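Local coordinates for hemolysin II regulatory protein (Bacillus cereus, PDB 2JJ7) that probably binds DNA as a TetR-family transcriptional regulator through an N-terminal helix-turn-helix domain, at residues Tyr55-Leu68 against Arg114-Gln128. Numbering follows the deposited sequence.
Sequences YYEVFKKYGLANEL and RLEKIKPYFIGSFEQ
Phe-59 and Leu-64 pack on Ile-118, Tyr-121 and Ser-125 in a mainly apolar contact. It joins helix 51-62 and the loop after it to the short helices of the TetR C-terminal region. The predicted helix-turn-helix motif lies earlier in the chain, so the contact ties the N-terminal part to the C-terminal helices.

Ile-118 uses both branches. A chi1 of 62° leaves CG2 facing helix 51-62, while the CG1 branch carries CD1 over a face of the Phe-59 ring in a CH-pi contact. In one of two modelled conformers of Tyr-56, CD1 lies 3.5 Å from Ile-118 CG2, Lys-117 CB sits over the ring face and Arg-114 CB meets the edge. Tyr-121 lays a ring face on CA of Lys-60, and the Lys-60 chain runs alongside it.

Two backbone N-H groups hold the loop. Leu-64 N donates to Tyr-121 O at 2.8 Å, just after Gly-63 leaves helical geometry. Leu-68 N donates almost straight (178°) to Ser-125 OG at 3.0 Å. One water links Leu-64 O with Pro-120 O. A second joins Leu-68 O, Ser-125 OG and Gln-128 NE2. Gln-128 NE2 also bonds to Pro-69 O, and its OE1 accepts from Phe-71 N. Leu-64 CD1 rests on Ser-125 CB (3.6 Å) and on CA of Phe-122.

Arg-114 CD and NE lie against the Tyr-55 ring, with ring and guanidinium nearly perpendicular (87°). Arg-114 NE and Tyr-55 OH both bind Glu-107 of helix 98-109. Phe-122 packs between that helix and helix 79-96, while Val-58 faces helix 5-23.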
# COMPACT_ATOMS: atom_id res chain seq x y z
N TYR B 55 17.69 16.28 7.94
CA TYR B 55 16.45 15.63 7.52
C TYR B 55 15.36 16.65 7.21
O TYR B 55 14.74 16.58 6.16
CB TYR B 55 15.97 14.70 8.61
CG TYR B 55 14.81 13.80 8.25
CD1 TYR B 55 13.57 14.00 8.85
CD2 TYR B 55 14.95 12.72 7.38
CE1 TYR B 55 12.51 13.19 8.59
CE2 TYR B 55 13.86 11.88 7.10
CZ TYR B 55 12.65 12.13 7.72
OH TYR B 55 11.55 11.35 7.52
N TYR B 56 15.16 17.60 8.12
CA TYR B 56 14.21 18.70 7.89
C TYR B 56 14.55 19.42 6.58
O TYR B 56 13.67 19.65 5.76
CB TYR B 56 14.21 19.70 9.05
CG TYR B 56 13.59 19.22 10.36
CD1 TYR B 56 12.80 18.07 10.43
CD2 TYR B 56 13.77 19.95 11.53
CE1 TYR B 56 12.25 17.66 11.64
CE2 TYR B 56 13.22 19.55 12.72
CZ TYR B 56 12.47 18.41 12.78
OH TYR B 56 11.93 18.05 14.00
N GLU B 57 15.83 19.74 6.39
CA GLU B 57 16.27 20.46 5.20
C GLU B 57 16.07 19.63 3.92
O GLU B 57 15.85 20.20 2.84
CB GLU B 57 17.72 20.91 5.35
CG GLU B 57 17.94 22.02 6.36
CD GLU B 57 17.14 23.28 6.06
OE1 GLU B 57 17.04 23.68 4.88
OE2 GLU B 57 16.60 23.87 7.02
N VAL B 58 16.14 18.31 4.04
CA VAL B 58 15.88 17.40 2.93
C VAL B 58 14.42 17.49 2.47
O VAL B 58 14.14 17.64 1.28
CB VAL B 58 16.26 15.93 3.26
CG1 VAL B 58 15.60 14.95 2.27
CG2 VAL B 58 17.76 15.79 3.21
N PHE B 59 13.49 17.43 3.43
CA PHE B 59 12.06 17.63 3.14
C PHE B 59 11.77 19.02 2.55
O PHE B 59 10.99 19.14 1.61
CB PHE B 59 11.21 17.34 4.38
CG PHE B 59 10.67 15.93 4.40
CD1 PHE B 59 9.49 15.62 3.73
CD2 PHE B 59 11.34 14.92 5.08
CE1 PHE B 59 8.97 14.29 3.73
CE2 PHE B 59 10.84 13.61 5.09
CZ PHE B 59 9.65 13.30 4.41
N LYS B 60 12.45 20.04 3.08
CA LYS B 60 12.32 21.41 2.59
C LYS B 60 12.83 21.55 1.15
O LYS B 60 12.15 22.13 0.32
CB LYS B 60 13.09 22.36 3.52
CG LYS B 60 12.87 23.83 3.27
CD LYS B 60 13.79 24.64 4.17
CE LYS B 60 13.42 26.12 4.17
NZ LYS B 60 14.43 26.93 4.92
N LYS B 61 14.02 21.01 0.85
CA LYS B 61 14.60 21.12 -0.49
C LYS B 61 13.87 20.25 -1.52
O LYS B 61 13.63 20.71 -2.63
CB LYS B 61 16.09 20.77 -0.50
CG LYS B 61 16.75 21.11 -1.84
CD LYS B 61 18.24 21.02 -1.83
CE LYS B 61 18.83 21.42 -3.19
NZ LYS B 61 18.63 22.86 -3.54
N TYR B 62 13.53 19.02 -1.15
CA TYR B 62 13.02 18.05 -2.13
C TYR B 62 11.54 17.74 -2.00
O TYR B 62 10.99 16.97 -2.80
CB TYR B 62 13.86 16.77 -2.12
CG TYR B 62 15.33 17.02 -2.38
CD1 TYR B 62 15.77 17.43 -3.64
CD2 TYR B 62 16.28 16.86 -1.36
CE1 TYR B 62 17.13 17.68 -3.89
CE2 TYR B 62 17.65 17.11 -1.61
CZ TYR B 62 18.07 17.52 -2.87
OH TYR B 62 19.40 17.77 -3.13
N GLY B 63 10.87 18.35 -1.02
CA GLY B 63 9.42 18.21 -0.91
C GLY B 63 8.74 19.25 -1.78
O GLY B 63 9.35 19.80 -2.71
N LEU B 64 7.49 19.56 -1.47
CA LEU B 64 6.74 20.58 -2.19
C LEU B 64 7.32 21.99 -1.97
O LEU B 64 7.65 22.38 -0.84
CB LEU B 64 5.27 20.51 -1.79
CG LEU B 64 4.68 19.10 -1.93
CD1 LEU B 64 3.36 18.97 -1.19
CD2 LEU B 64 4.54 18.70 -3.40
N ALA B 65 7.44 22.76 -3.05
CA ALA B 65 7.91 24.14 -2.98
C ALA B 65 6.96 25.02 -2.15
O ALA B 65 7.39 25.97 -1.48
CB ALA B 65 8.08 24.72 -4.37
N ASN B 66 5.67 24.69 -2.21
CA ASN B 66 4.61 25.42 -1.52
C ASN B 66 3.49 24.46 -1.18
O ASN B 66 3.29 23.47 -1.87
CB ASN B 66 4.01 26.49 -2.43
CG ASN B 66 5.07 27.26 -3.20
OD1 ASN B 66 5.77 28.10 -2.65
ND2 ASN B 66 5.18 26.96 -4.50
N GLU B 67 2.75 24.77 -0.12
CA GLU B 67 1.51 24.05 0.17
C GLU B 67 0.64 24.05 -1.08
O GLU B 67 0.56 25.06 -1.79
CB GLU B 67 0.79 24.68 1.36
CG GLU B 67 1.68 24.76 2.60
CD GLU B 67 0.90 24.93 3.89
OE1 GLU B 67 -0.19 25.54 3.86
OE2 GLU B 67 1.40 24.43 4.93
N LEU B 68 0.05 22.91 -1.40
CA LEU B 68 -0.73 22.81 -2.62
C LEU B 68 -2.08 23.50 -2.43
O LEU B 68 -2.59 23.54 -1.31
CB LEU B 68 -0.89 21.35 -3.05
CG LEU B 68 0.43 20.62 -3.37
CD1 LEU B 68 0.15 19.17 -3.60
CD2 LEU B 68 1.14 21.24 -4.59
N ARG B 114 9.07 13.99 14.48
CA ARG B 114 9.46 14.88 13.38
C ARG B 114 8.28 15.38 12.55
O ARG B 114 8.43 16.32 11.75
CB ARG B 114 10.46 14.18 12.46
CG ARG B 114 11.71 13.67 13.14
CD ARG B 114 12.57 12.81 12.22
NE ARG B 114 11.94 11.54 11.84
CZ ARG B 114 11.96 10.42 12.58
NH1 ARG B 114 12.56 10.39 13.77
NH2 ARG B 114 11.36 9.34 12.12
N LEU B 115 7.11 14.78 12.74
CA LEU B 115 5.96 15.00 11.85
C LEU B 115 5.57 16.46 11.70
O LEU B 115 5.47 16.97 10.58
CB LEU B 115 4.74 14.19 12.30
CG LEU B 115 3.48 14.30 11.40
CD1 LEU B 115 3.75 13.95 9.95
CD2 LEU B 115 2.34 13.44 11.95
N GLU B 116 5.35 17.11 12.83
CA GLU B 116 4.87 18.48 12.88
C GLU B 116 5.75 19.43 12.05
O GLU B 116 5.22 20.28 11.32
CB GLU B 116 4.80 18.92 14.35
CG GLU B 116 4.43 20.38 14.59
CD GLU B 116 4.26 20.71 16.09
OE1 GLU B 116 4.17 19.77 16.91
OE2 GLU B 116 4.22 21.90 16.43
N LYS B 117 7.07 19.29 12.14
CA LYS B 117 7.99 20.17 11.41
C LYS B 117 8.08 19.91 9.92
O LYS B 117 8.23 20.84 9.14
CB LYS B 117 9.40 20.14 12.01
CG LYS B 117 9.54 20.89 13.32
CD LYS B 117 9.18 22.36 13.19
CE LYS B 117 9.10 23.02 14.55
NZ LYS B 117 8.37 24.31 14.51
N ILE B 118 8.02 18.64 9.52
CA ILE B 118 8.14 18.27 8.10
C ILE B 118 6.81 18.35 7.36
O ILE B 118 6.80 18.44 6.13
CB ILE B 118 8.77 16.86 7.91
CG1 ILE B 118 7.89 15.78 8.53
CG2 ILE B 118 10.21 16.81 8.45
CD1 ILE B 118 8.21 14.39 8.06
N LYS B 119 5.70 18.34 8.09
CA LYS B 119 4.37 18.25 7.48
C LYS B 119 4.12 19.24 6.33
O LYS B 119 3.59 18.83 5.30
CB LYS B 119 3.27 18.41 8.54
CG LYS B 119 1.94 17.81 8.13
CD LYS B 119 0.84 18.11 9.15
CE LYS B 119 -0.18 16.99 9.15
NZ LYS B 119 -1.51 17.40 9.69
N PRO B 120 4.45 20.55 6.52
CA PRO B 120 4.19 21.51 5.44
C PRO B 120 4.88 21.18 4.13
O PRO B 120 4.43 21.63 3.08
CB PRO B 120 4.73 22.83 6.00
CG PRO B 120 4.64 22.68 7.47
CD PRO B 120 4.91 21.23 7.75
N TYR B 121 5.93 20.38 4.18
CA TYR B 121 6.72 20.10 2.98
C TYR B 121 6.26 18.91 2.12
O TYR B 121 6.81 18.67 1.05
CB TYR B 121 8.19 19.99 3.35
CG TYR B 121 8.70 21.21 4.08
CD1 TYR B 121 9.10 21.14 5.40
CD2 TYR B 121 8.74 22.46 3.45
CE1 TYR B 121 9.58 22.27 6.07
CE2 TYR B 121 9.20 23.59 4.10
CZ TYR B 121 9.62 23.49 5.41
OH TYR B 121 10.07 24.62 6.05
N PHE B 122 5.25 18.18 2.57
CA PHE B 122 4.71 17.08 1.77
C PHE B 122 3.41 16.52 2.33
O PHE B 122 2.37 16.57 1.67
CB PHE B 122 5.74 15.93 1.61
CG PHE B 122 5.34 14.91 0.58
CD1 PHE B 122 5.74 15.06 -0.74
CD2 PHE B 122 4.51 13.84 0.92
CE1 PHE B 122 5.35 14.14 -1.72
CE2 PHE B 122 4.11 12.91 -0.04
CZ PHE B 122 4.53 13.06 -1.37
N ILE B 123 3.47 15.99 3.54
CA ILE B 123 2.36 15.22 4.11
C ILE B 123 1.08 16.04 4.27
O ILE B 123 -0.03 15.51 4.06
CB ILE B 123 2.77 14.53 5.43
CG1 ILE B 123 3.75 13.40 5.13
CG2 ILE B 123 1.54 13.99 6.19
CD1 ILE B 123 4.67 13.01 6.30
N GLY B 124 1.22 17.32 4.65
CA GLY B 124 0.07 18.21 4.84
C GLY B 124 -0.81 18.25 3.60
O GLY B 124 -2.03 18.08 3.69
N SER B 125 -0.19 18.44 2.44
CA SER B 125 -0.90 18.53 1.18
C SER B 125 -1.38 17.15 0.70
O SER B 125 -2.47 17.03 0.11
CB SER B 125 -0.03 19.17 0.11
OG SER B 125 0.23 20.53 0.42
N PHE B 126 -0.57 16.13 0.98
CA PHE B 126 -0.94 14.74 0.69
C PHE B 126 -2.23 14.33 1.42
O PHE B 126 -3.02 13.54 0.90
CB PHE B 126 0.23 13.79 1.02
CG PHE B 126 0.12 12.44 0.36
CD1 PHE B 126 -0.36 11.34 1.07
CD2 PHE B 126 0.46 12.26 -0.99
CE1 PHE B 126 -0.49 10.08 0.45
CE2 PHE B 126 0.35 11.00 -1.62
CZ PHE B 126 -0.12 9.91 -0.90
N GLU B 127 -2.43 14.88 2.61
CA GLU B 127 -3.64 14.61 3.42
C GLU B 127 -4.96 15.15 2.83
O GLU B 127 -6.03 14.94 3.41
CB GLU B 127 -3.45 15.11 4.84
CG GLU B 127 -2.72 14.10 5.71
CD GLU B 127 -2.42 14.60 7.10
OE1 GLU B 127 -2.76 15.76 7.42
OE2 GLU B 127 -1.82 13.82 7.88
N GLN B 128 -4.89 15.85 1.70
CA GLN B 128 -6.10 16.30 1.01
C GLN B 128 -6.89 15.11 0.47
O GLN B 128 -8.08 15.24 0.20
CB GLN B 128 -5.77 17.22 -0.15
CG GLN B 128 -5.55 18.66 0.21
CD GLN B 128 -5.50 19.52 -1.04
OE1 GLN B 128 -6.39 19.46 -1.89
NE2 GLN B 128 -4.45 20.33 -1.17
O HOH W 1 5.81 23.26 0.93
O HOH W 2 -2.72 21.61 0.68